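Local coordinates for protein plantazolicin methyltransferase BamL (Bacillus amyloliquefaciens subsp. plantarum, PDB 5DLY) that probably transfers methyl groups from S-adenosylmethionine to the amino end of desmethylplantazolicin in the making of the antibiotic plantazolicin, at residues Ser38-Arg41 against Ser42-Ile45; Ile140-Val143 against Asn144-His148; Gln197-His200 against Val201-Lys204; Ser230-Asn234 against Arg235-Asp239. One frame throughout, in Å; residues are numbered along the deposited sequence.

Contact 1. Residues Ser38-Arg41 against Ser42-Ile45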
loop_
_atom_site.group_PDB
_atom_site.type_symbol
_atom_site.label_atom_id
_atom_site.label_comp_id
_atom_site.label_asym_id
_atom_site.label_seq_id
_atom_site.Cartn_x
_atom_site.Cartn_y
_atom_site.Cartn_z
ATOM N N SER A 38 8.246 -6.673 6.552
ATOM C CA SER A 38 8.161 -5.708 7.651
ATOM C C SER A 38 9.118 -4.528 7.488
ATOM O O SER A 38 8.746 -3.409 7.809
ATOM C CB SER A 38 8.339 -6.375 9.016
ATOM O OG SER A 38 9.585 -7.031 9.107
ATOM N N SER A 39 10.330 -4.759 6.977
ATOM C CA SER A 39 11.306 -3.669 6.894
ATOM C C SER A 39 10.959 -2.621 5.839
ATOM O O SER A 39 11.358 -1.462 5.965
ATOM C CB SER A 39 12.748 -4.179 6.721
ATOM O OG SER A 39 12.957 -4.787 5.459
ATOM N N ILE A 40 10.217 -3.021 4.807
ATOM C CA ILE A 40 9.789 -2.065 3.777
ATOM C C ILE A 40 8.655 -1.161 4.282
ATOM O O ILE A 40 8.425 -0.084 3.739
ATOM C CB ILE A 40 9.433 -2.758 2.436
ATOM C CG1 ILE A 40 9.506 -1.781 1.253
ATOM C CG2 ILE A 40 8.062 -3.407 2.493
ATOM C CD1 ILE A 40 10.906 -1.460 0.771
ATOM N N ARG A 41 7.950 -1.600 5.324
ATOM C CA ARG A 41 6.850 -0.816 5.889
ATOM C C ARG A 41 7.272 0.618 6.237
ATOM O O ARG A 41 6.651 1.583 5.775
ATOM C CB ARG A 41 6.287 -1.530 7.122
ATOM C CG ARG A 41 4.789 -1.418 7.287
ATOM C CD ARG A 41 4.205 -2.710 7.855
ATOM N NE ARG A 41 4.873 -3.133 9.085
ATOM C CZ ARG A 41 4.902 -4.379 9.559
ATOM N NH1 ARG A 41 4.306 -5.376 8.915
ATOM N NH2 ARG A 41 5.541 -4.630 10.690
ATOM N N SER A 42 8.332 0.767 7.034
ATOM C CA SER A 42 8.782 2.099 7.429
ATOM C C SER A 42 9.282 2.906 6.239
ATOM O O SER A 42 9.130 4.125 6.214
ATOM C CB SER A 42 9.863 2.051 8.514
ATOM O OG SER A 42 11.044 1.428 8.045
ATOM N N ILE A 43 9.902 2.236 5.270
ATOM C CA ILE A 43 10.351 2.935 4.065
ATOM C C ILE A 43 9.176 3.494 3.258
ATOM O O ILE A 43 9.184 4.665 2.861
ATOM C CB ILE A 43 11.289 2.061 3.224
ATOM C CG1 ILE A 43 12.572 1.836 4.014
ATOM C CG2 ILE A 43 11.583 2.701 1.871
ATOM C CD1 ILE A 43 13.404 0.691 3.496
ATOM N N SER A 44 8.146 2.679 3.055
ATOM C CA SER A 44 6.956 3.150 2.361
ATOM C C SER A 44 6.252 4.285 3.096
ATOM O O SER A 44 5.825 5.247 2.460
ATOM C CB SER A 44 5.994 2.000 2.116
ATOM O OG SER A 44 6.593 1.043 1.267
ATOM N N ILE A 45 6.149 4.172 4.423
ATOM C CA ILE A 45 5.511 5.219 5.233
ATOM C C ILE A 45 6.308 6.526 5.161
ATOM O O ILE A 45 5.748 7.591 4.895
ATOM C CB ILE A 45 5.331 4.785 6.707
ATOM C CG1 ILE A 45 4.370 3.588 6.810
ATOM C CG2 ILE A 45 4.869 5.969 7.555
ATOM C CD1 ILE A 45 4.432 2.854 8.143
HETATM O O HOH W 1 9.634 -1.134 8.836
#
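Ser44 N donates to Ile40 O at 2.9 Å, almost straight (171° at the hydrogen), and Ile45 N donates to Arg41 O, regular alpha-helical bonds of helix 23-56, a long helix packed against the central sheet of a class I, Rossmann-like methyltransferase. Just before them the helix is kinked: the amides of Ser39 and Ile40 have no bond to the turn before. Ser38 O takes Arg41 N, one residue earlier than in an alpha turn, and Ser42 N, its usual alpha-helical donor, stands 4.3 Å from Ser38 O. Water 1 bridges that opening, accepting from Ser42 N at 2.9 Å, donating to Ser38 O at 2.6 Å and, weakly, donating to Ser39 O.

Among the side chains, Ile40 and Ile43 meet methyl to methyl, CD1 to CD1 at 4.3 Å. Ile40 also leans on His130, a residue of the S-adenosylhomocysteine pocket, while Ile43 reaches Leu241 of helix 235-241. The hydroxyl of Ser39 turns to Glu247 and Gln251. Arg41 bends at chi2 and chi3, which folds its chain back along the helix until one guanidinium face lies over Ser38 CA, 3.9 Å above the plane; NH1 has a long, weak ion pair with Glu34. Ile45 keeps CG1 beside its own backbone N (chi1 -64°), and this lays the branch against the preceding turn, with Ile45 CG1 3.2 Å from Arg41 O.

Contact 2. Residues Ile140-Val143 against Asn144-His148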
loop_
_atom_site.group_PDB
_atom_site.type_symbol
_atom_site.label_atom_id
_atom_site.label_comp_id
_atom_site.label_asym_id
_atom_site.label_seq_id
_atom_site.Cartn_x
_atom_site.Cartn_y
_atom_site.Cartn_z
ATOM N N ILE A 140 -10.817 -1.098 -9.223
ATOM C CA ILE A 140 -11.154 0.189 -9.840
ATOM C C ILE A 140 -12.253 0.913 -9.043
ATOM O O ILE A 140 -12.149 2.118 -8.792
ATOM C CB ILE A 140 -11.561 0.025 -11.327
ATOM C CG1 ILE A 140 -10.456 -0.703 -12.108
ATOM C CG2 ILE A 140 -11.861 1.377 -11.957
ATOM C CD1 ILE A 140 -10.814 -1.050 -13.543
ATOM N N ALA A 141 -13.275 0.169 -8.615
ATOM C CA ALA A 141 -14.339 0.722 -7.776
ATOM C C ALA A 141 -13.775 1.286 -6.476
ATOM O O ALA A 141 -14.159 2.373 -6.044
ATOM C CB ALA A 141 -15.400 -0.330 -7.473
ATOM N N ILE A 142 -12.847 0.560 -5.864
ATOM C CA ILE A 142 -12.277 1.031 -4.605
ATOM C C ILE A 142 -11.507 2.327 -4.816
ATOM O O ILE A 142 -11.679 3.282 -4.059
ATOM C CB ILE A 142 -11.399 -0.045 -3.932
ATOM C CG1 ILE A 142 -12.312 -1.114 -3.323
ATOM C CG2 ILE A 142 -10.510 0.571 -2.848
ATOM C CD1 ILE A 142 -11.622 -2.415 -2.975
ATOM N N VAL A 143 -10.678 2.374 -5.854
ATOM C CA VAL A 143 -9.921 3.594 -6.138
ATOM C C VAL A 143 -10.826 4.797 -6.448
ATOM O O VAL A 143 -10.576 5.893 -5.947
ATOM C CB VAL A 143 -8.860 3.390 -7.243
ATOM C CG1 VAL A 143 -8.193 4.713 -7.580
ATOM C CG2 VAL A 143 -7.821 2.380 -6.792
ATOM N N ASN A 144 -11.857 4.604 -7.280
ATOM C CA ASN A 144 -12.819 5.689 -7.567
ATOM C C ASN A 144 -13.437 6.223 -6.273
ATOM O O ASN A 144 -13.548 7.427 -6.067
ATOM C CB ASN A 144 -13.945 5.208 -8.489
ATOM C CG ASN A 144 -13.493 4.948 -9.924
ATOM O OD1 ASN A 144 -14.112 4.143 -10.636
ATOM N ND2 ASN A 144 -12.442 5.618 -10.358
ATOM N N THR A 145 -13.831 5.310 -5.391
ATOM C CA THR A 145 -14.378 5.683 -4.092
ATOM C C THR A 145 -13.373 6.463 -3.239
ATOM O O THR A 145 -13.713 7.498 -2.655
ATOM C CB THR A 145 -14.872 4.430 -3.356
ATOM O OG1 THR A 145 -16.001 3.907 -4.063
ATOM C CG2 THR A 145 -15.278 4.757 -1.922
ATOM N N LEU A 146 -12.136 5.975 -3.176
ATOM C CA LEU A 146 -11.106 6.651 -2.394
ATOM C C LEU A 146 -10.788 8.057 -2.896
ATOM O O LEU A 146 -10.520 8.959 -2.108
ATOM C CB LEU A 146 -9.846 5.787 -2.302
ATOM C CG LEU A 146 -10.028 4.474 -1.521
ATOM C CD1 LEU A 146 -8.801 3.590 -1.668
ATOM C CD2 LEU A 146 -10.341 4.705 -0.045
ATOM N N ILE A 147 -10.858 8.256 -4.207
ATOM C CA ILE A 147 -10.657 9.593 -4.761
ATOM C C ILE A 147 -11.685 10.600 -4.210
ATOM O O ILE A 147 -11.340 11.760 -3.965
ATOM C CB ILE A 147 -10.596 9.547 -6.297
ATOM C CG1 ILE A 147 -9.290 8.859 -6.709
ATOM C CG2 ILE A 147 -10.615 10.946 -6.895
ATOM C CD1 ILE A 147 -9.161 8.543 -8.184
ATOM N N HIS A 148 -12.919 10.152 -3.964
ATOM C CA HIS A 148 -13.942 11.023 -3.342
ATOM C C HIS A 148 -13.566 11.514 -1.951
ATOM O O HIS A 148 -14.068 12.553 -1.505
ATOM C CB HIS A 148 -15.298 10.325 -3.214
ATOM C CG HIS A 148 -15.812 9.743 -4.488
ATOM N ND1 HIS A 148 -15.800 10.431 -5.681
ATOM C CD2 HIS A 148 -16.382 8.544 -4.750
ATOM C CE1 HIS A 148 -16.325 9.675 -6.628
ATOM N NE2 HIS A 148 -16.676 8.520 -6.092
#
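Ile142 and Leu146 run alongside each other in the same direction, with Ile142 CG2 touching Leu146 CD1 at 3.7 Å. One step along, Val143 and Ile147 meet at a slant, Val143 CG1 to Ile147 CD1 at 4.0 Å. Ile147 has CG1 beside its own backbone N (chi1 -70°), which brings the ethyl branch back toward the preceding turn and over Val143 O. Ile140 and Asn144 make a similar pair: the methyl CG2 of Ile140 rests 3.8 Å from Asn144 OD1.

Four consecutive main-chain bonds hold these pairs in place, from Asn144 N, Thr145 N, Leu146 N and Ile147 N to the carbonyls four residues back; Asn144 N to Ile140 O spans 2.9 Å at 172°. They belong to helix 139-148, which comes between strand 124-130 and its parallel neighbour 154-160, the usual beta-alpha-beta crossover of a Rossmann-like sheet. Toward the C-terminal end of the helix, the imidazole of His148 turns one face to Asn144 O, which stands 3.2 Å above the ring plane, over its centre.

Farther out, Ile142 packs on Phe136 and is about 4 Å from the side chains of Asn112 and Ala113, two residues that bind S-adenosylhomocysteine. Val143 and Ile147 press on Ile262 of strand 258-265.

Contact 3. Residues Gln197-His200 against Val201-Lys204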
loop_
_atom_site.group_PDB
_atom_site.type_symbol
_atom_site.label_atom_id
_atom_site.label_comp_id
_atom_site.label_asym_id
_atom_site.label_seq_id
_atom_site.Cartn_x
_atom_site.Cartn_y
_atom_site.Cartn_z
ATOM N N GLN A 197 -2.176 2.100 -16.812
ATOM C CA GLN A 197 -3.461 2.281 -17.481
ATOM C C GLN A 197 -4.582 2.533 -16.475
ATOM O O GLN A 197 -5.420 3.421 -16.672
ATOM C CB GLN A 197 -3.795 1.078 -18.369
ATOM C CG GLN A 197 -4.950 1.323 -19.338
ATOM C CD GLN A 197 -4.791 2.591 -20.165
ATOM O OE1 GLN A 197 -3.749 2.828 -20.785
ATOM N NE2 GLN A 197 -5.832 3.413 -20.182
ATOM N N LEU A 198 -4.587 1.762 -15.387
ATOM C CA LEU A 198 -5.594 1.928 -14.342
ATOM C C LEU A 198 -5.547 3.333 -13.715
ATOM O O LEU A 198 -6.588 3.977 -13.565
ATOM C CB LEU A 198 -5.444 0.843 -13.257
ATOM C CG LEU A 198 -6.601 0.640 -12.262
ATOM C CD1 LEU A 198 -6.608 -0.797 -11.753
ATOM C CD2 LEU A 198 -6.551 1.622 -11.099
ATOM N N LEU A 199 -4.350 3.803 -13.354
ATOM C CA LEU A 199 -4.203 5.116 -12.709
ATOM C C LEU A 199 -4.496 6.268 -13.670
ATOM O O LEU A 199 -4.987 7.312 -13.256
ATOM C CB LEU A 199 -2.831 5.279 -12.038
ATOM C CG LEU A 199 -2.549 4.446 -10.771
ATOM C CD1 LEU A 199 -1.504 5.126 -9.902
ATOM C CD2 LEU A 199 -3.783 4.141 -9.933
ATOM N N HIS A 200 -4.219 6.055 -14.953
ATOM C CA HIS A 200 -4.625 7.004 -15.983
ATOM C C HIS A 200 -6.143 7.135 -16.050
ATOM O O HIS A 200 -6.683 8.241 -16.016
ATOM C CB HIS A 200 -4.071 6.580 -17.340
ATOM C CG HIS A 200 -4.628 7.363 -18.486
ATOM N ND1 HIS A 200 -4.487 8.731 -18.588
ATOM C CD2 HIS A 200 -5.330 6.972 -19.575
ATOM C CE1 HIS A 200 -5.078 9.149 -19.695
ATOM N NE2 HIS A 200 -5.595 8.102 -20.311
ATOM N N VAL A 201 -6.819 5.997 -16.121
ATOM C CA VAL A 201 -8.269 5.951 -16.286
ATOM C C VAL A 201 -9.023 6.581 -15.109
ATOM O O VAL A 201 -9.988 7.323 -15.309
ATOM C CB VAL A 201 -8.734 4.514 -16.614
ATOM C CG1 VAL A 201 -10.236 4.357 -16.464
ATOM C CG2 VAL A 201 -8.299 4.160 -18.028
ATOM N N VAL A 202 -8.561 6.320 -13.888
ATOM C CA VAL A 202 -9.252 6.819 -12.699
ATOM C C VAL A 202 -8.939 8.288 -12.382
ATOM O O VAL A 202 -9.617 8.895 -11.551
ATOM C CB VAL A 202 -8.999 5.935 -11.446
ATOM C CG1 VAL A 202 -9.394 4.490 -11.714
ATOM C CG2 VAL A 202 -7.551 6.037 -10.985
ATOM N N THR A 203 -7.925 8.858 -13.037
ATOM C CA THR A 203 -7.565 10.261 -12.804
ATOM C C THR A 203 -7.872 11.208 -13.963
ATOM O O THR A 203 -7.987 12.405 -13.749
ATOM C CB THR A 203 -6.083 10.455 -12.420
ATOM O OG1 THR A 203 -5.232 10.010 -13.488
ATOM C CG2 THR A 203 -5.745 9.712 -11.128
ATOM N N LYS A 204 -8.002 10.677 -15.176
ATOM C CA LYS A 204 -8.102 11.534 -16.375
ATOM C C LYS A 204 -9.317 12.480 -16.409
ATOM O O LYS A 204 -9.256 13.533 -17.046
ATOM C CB LYS A 204 -7.999 10.702 -17.662
ATOM C CG LYS A 204 -9.179 9.783 -17.927
ATOM C CD LYS A 204 -8.867 8.806 -19.049
ATOM C CE LYS A 204 -10.112 8.042 -19.466
ATOM N NZ LYS A 204 -11.052 8.886 -20.255
#
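Hydrogen bonds join Gln197-His200 to Val201-Lys204 along the last turns of helix 192-203, and their pattern changes toward its end. Val201 N and Val202 N make ordinary alpha-helical bonds to Gln197 O and Leu198 O. At the next step the main-chain bond weakens, Thr203 N lying 3.3 Å from Leu199 O, and the side chain adds a shorter one: Thr203 OG1 donates to the same Leu199 O at 2.7 Å. The Thr203 hydroxyl lies between its own backbone N and carbonyl carbon (chi1 62°), a position that carries it back over the preceding turn. His200 O is gripped twice, by Lys204 N at 2.9 Å, nearly in line with the carbonyl, and by Thr203 N from above the carbonyl plane.

One CH-pi contact accompanies these bonds. The Lys204 chain passes over one face of the His200 ring, CD standing 3.9 Å from the centroid and displaced toward NE2, while the amide NE2 of Gln197 comes up to the ring's edge in its plane.

The apolar contacts are looser, with Leu198 CD2 at 4.1 Å from Val202 CG1. Leu199 and Thr203 both pack on Phe211 of strand 209-214 and Ile262 of strand 258-265, so this face of the helix sits on the sheet.

Leu199 O thus keeps a close donor where the helical amide bond weakens, and Lys204 meets the imidazole with its methylenes, NZ staying 5.5 Å from His200 NE2, which probably lessens any repulsion should the ring be charged.

Contact 4. Residues Ser230-Asn234 against Arg235-Asp239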
loop_
_atom_site.group_PDB
_atom_site.type_symbol
_atom_site.label_atom_id
_atom_site.label_comp_id
_atom_site.label_asym_id
_atom_site.label_seq_id
_atom_site.Cartn_x
_atom_site.Cartn_y
_atom_site.Cartn_z
ATOM N N SER A 230 14.084 15.675 -3.905
ATOM C CA SER A 230 13.356 16.265 -2.781
ATOM C C SER A 230 13.097 15.242 -1.671
ATOM O O SER A 230 13.359 15.519 -0.506
ATOM C CB SER A 230 12.037 16.895 -3.241
ATOM O OG SER A 230 12.248 17.882 -4.233
ATOM N N LEU A 231 12.603 14.059 -2.040
ATOM C CA LEU A 231 12.329 12.999 -1.066
ATOM C C LEU A 231 13.550 12.633 -0.230
ATOM O O LEU A 231 13.457 12.519 0.995
ATOM C CB LEU A 231 11.786 11.743 -1.751
ATOM C CG LEU A 231 10.416 11.826 -2.423
ATOM C CD1 LEU A 231 10.095 10.521 -3.130
ATOM C CD2 LEU A 231 9.339 12.144 -1.406
ATOM N N MET A 232 14.693 12.459 -0.896
ATOM C CA MET A 232 15.917 11.994 -0.240
ATOM C C MET A 232 16.584 13.020 0.681
ATOM O O MET A 232 17.481 12.671 1.449
ATOM C CB MET A 232 16.918 11.455 -1.270
ATOM C CG MET A 232 16.538 10.107 -1.871
ATOM S SD MET A 232 16.054 8.836 -0.677
ATOM C CE MET A 232 17.544 8.722 0.311
ATOM N N ARG A 233 16.145 14.273 0.600
ATOM C CA ARG A 233 16.568 15.315 1.540
ATOM C C ARG A 233 15.978 15.127 2.941
ATOM O O ARG A 233 16.479 15.695 3.915
ATOM C CB ARG A 233 16.181 16.702 1.013
ATOM C CG ARG A 233 17.162 17.289 0.011
ATOM C CD ARG A 233 16.634 18.573 -0.623
ATOM N NE ARG A 233 16.454 19.667 0.336
ATOM C CZ ARG A 233 17.185 20.782 0.378
ATOM N NH1 ARG A 233 18.174 20.989 -0.490
ATOM N NH2 ARG A 233 16.923 21.706 1.293
ATOM N N ASN A 234 14.913 14.334 3.041
ATOM C CA ASN A 234 14.196 14.169 4.300
ATOM C C ASN A 234 14.912 13.198 5.234
ATOM O O ASN A 234 15.084 12.027 4.903
ATOM C CB ASN A 234 12.750 13.726 4.030
ATOM C CG ASN A 234 11.879 13.749 5.275
ATOM O OD1 ASN A 234 12.123 13.011 6.231
ATOM N ND2 ASN A 234 10.836 14.577 5.258
ATOM N N ARG A 235 15.322 13.700 6.401
ATOM C CA ARG A 235 16.101 12.919 7.362
ATOM C C ARG A 235 15.364 11.701 7.922
ATOM O O ARG A 235 15.993 10.700 8.257
ATOM C CB ARG A 235 16.600 13.805 8.506
ATOM C CG ARG A 235 17.791 14.677 8.140
ATOM C CD ARG A 235 18.264 15.488 9.339
ATOM N NE ARG A 235 17.385 16.629 9.604
ATOM C CZ ARG A 235 17.720 17.906 9.428
ATOM N NH1 ARG A 235 18.934 18.235 8.999
ATOM N NH2 ARG A 235 16.840 18.861 9.695
ATOM N N ASN A 236 14.038 11.788 8.018
ATOM C CA ASN A 236 13.244 10.668 8.515
ATOM C C ASN A 236 13.271 9.490 7.545
ATOM O O ASN A 236 13.332 8.336 7.968
ATOM C CB ASN A 236 11.800 11.092 8.810
ATOM C CG ASN A 236 11.708 12.165 9.881
ATOM O OD1 ASN A 236 11.140 13.234 9.654
ATOM N ND2 ASN A 236 12.250 11.878 11.056
ATOM N N LEU A 237 13.227 9.793 6.248
ATOM C CA LEU A 237 13.328 8.769 5.210
ATOM C C LEU A 237 14.732 8.169 5.185
ATOM O O LEU A 237 14.894 6.957 5.056
ATOM C CB LEU A 237 12.944 9.340 3.840
ATOM C CG LEU A 237 13.088 8.424 2.617
ATOM C CD1 LEU A 237 12.314 7.119 2.799
ATOM C CD2 LEU A 237 12.642 9.126 1.343
ATOM N N GLN A 238 15.737 9.025 5.320
ATOM C CA GLN A 238 17.121 8.568 5.448
ATOM C C GLN A 238 17.282 7.595 6.616
ATOM O O GLN A 238 17.870 6.524 6.455
ATOM C CB GLN A 238 18.067 9.750 5.650
ATOM C CG GLN A 238 18.184 10.687 4.464
ATOM C CD GLN A 238 18.987 11.930 4.799
ATOM O OE1 GLN A 238 19.532 12.057 5.900
ATOM N NE2 GLN A 238 19.055 12.855 3.858
ATOM N N ASP A 239 16.758 7.969 7.784
ATOM C CA ASP A 239 16.845 7.138 8.988
ATOM C C ASP A 239 16.199 5.759 8.799
ATOM O O ASP A 239 16.735 4.753 9.264
ATOM C CB ASP A 239 16.231 7.859 10.197
ATOM C CG ASP A 239 17.089 9.022 10.694
ATOM O OD1 ASP A 239 18.268 9.140 10.284
ATOM O OD2 ASP A 239 16.573 9.827 11.504
HETATM O O HOH W 2 8.832 13.409 7.600
#
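Leu237 packs on Leu231 and Met232 by apolar contact: its CD2 methyl lies 4.0 Å from Met232 SD and 4.1 Å from Leu231 CB, the Met232 and Leu237 side chains crossing at about a right angle. Met232 reaches this methyl because its chain is bent at chi2 and chi3. Leu231 continues inward to Phe51 of helix 23-56.

The hydrogen bonds come from both backbone and side chains. Gln238, extended beyond CG, stretches back across the turn so that NE2 donates to Met232 O at 2.9 Å, with an angle of 169° at the hydrogen and the acceptor close to the plane of the Gln238 amide. Gln238 N binds Asn234 O at 3.1 Å, the first regular bond of the new helix. Asn234 turns its side-chain oxygen to the incoming amides: OD1 accepts from Asn236 N at 2.9 Å and, weakly, from Leu237 N at 3.4 Å. The opposite branch is used as well, since water 2 accepts from Asn234 ND2 and donates to Asn236 OD1, tying the two amides together.

An asparagine ahead of the first turn, its carbonyl oxygen meeting amides that have no earlier turn to bind, is the classic N-cap, here opening helix 235-241.

The four contacts form two neighbouring pairs. Contacts 2 and 3, with centres 11 Å apart, mesh helix 139-148 with helix 192-203: Val143 CG1 meets Val202 CG2 at 3.7 Å and Ile140 CG1 meets Leu198 CD1 at 3.9 Å. Contacts 1 and 4, 13 Å between centres, join through Ile43 O and Leu237 CD1 at 4.0 Å. Contact 1 lies on the opposite side of the chain's centre from contacts 2 and 3. Bound S-adenosylhomocysteine is near contacts 1 and 2, about 4 Å from the Arg41 side chain and about 5 Å from that of Ile142. The thiazole substrate analogue is about 6 Å from the Ile40 side chain, whereas contacts 3 and 4 stand away from the annotated sites.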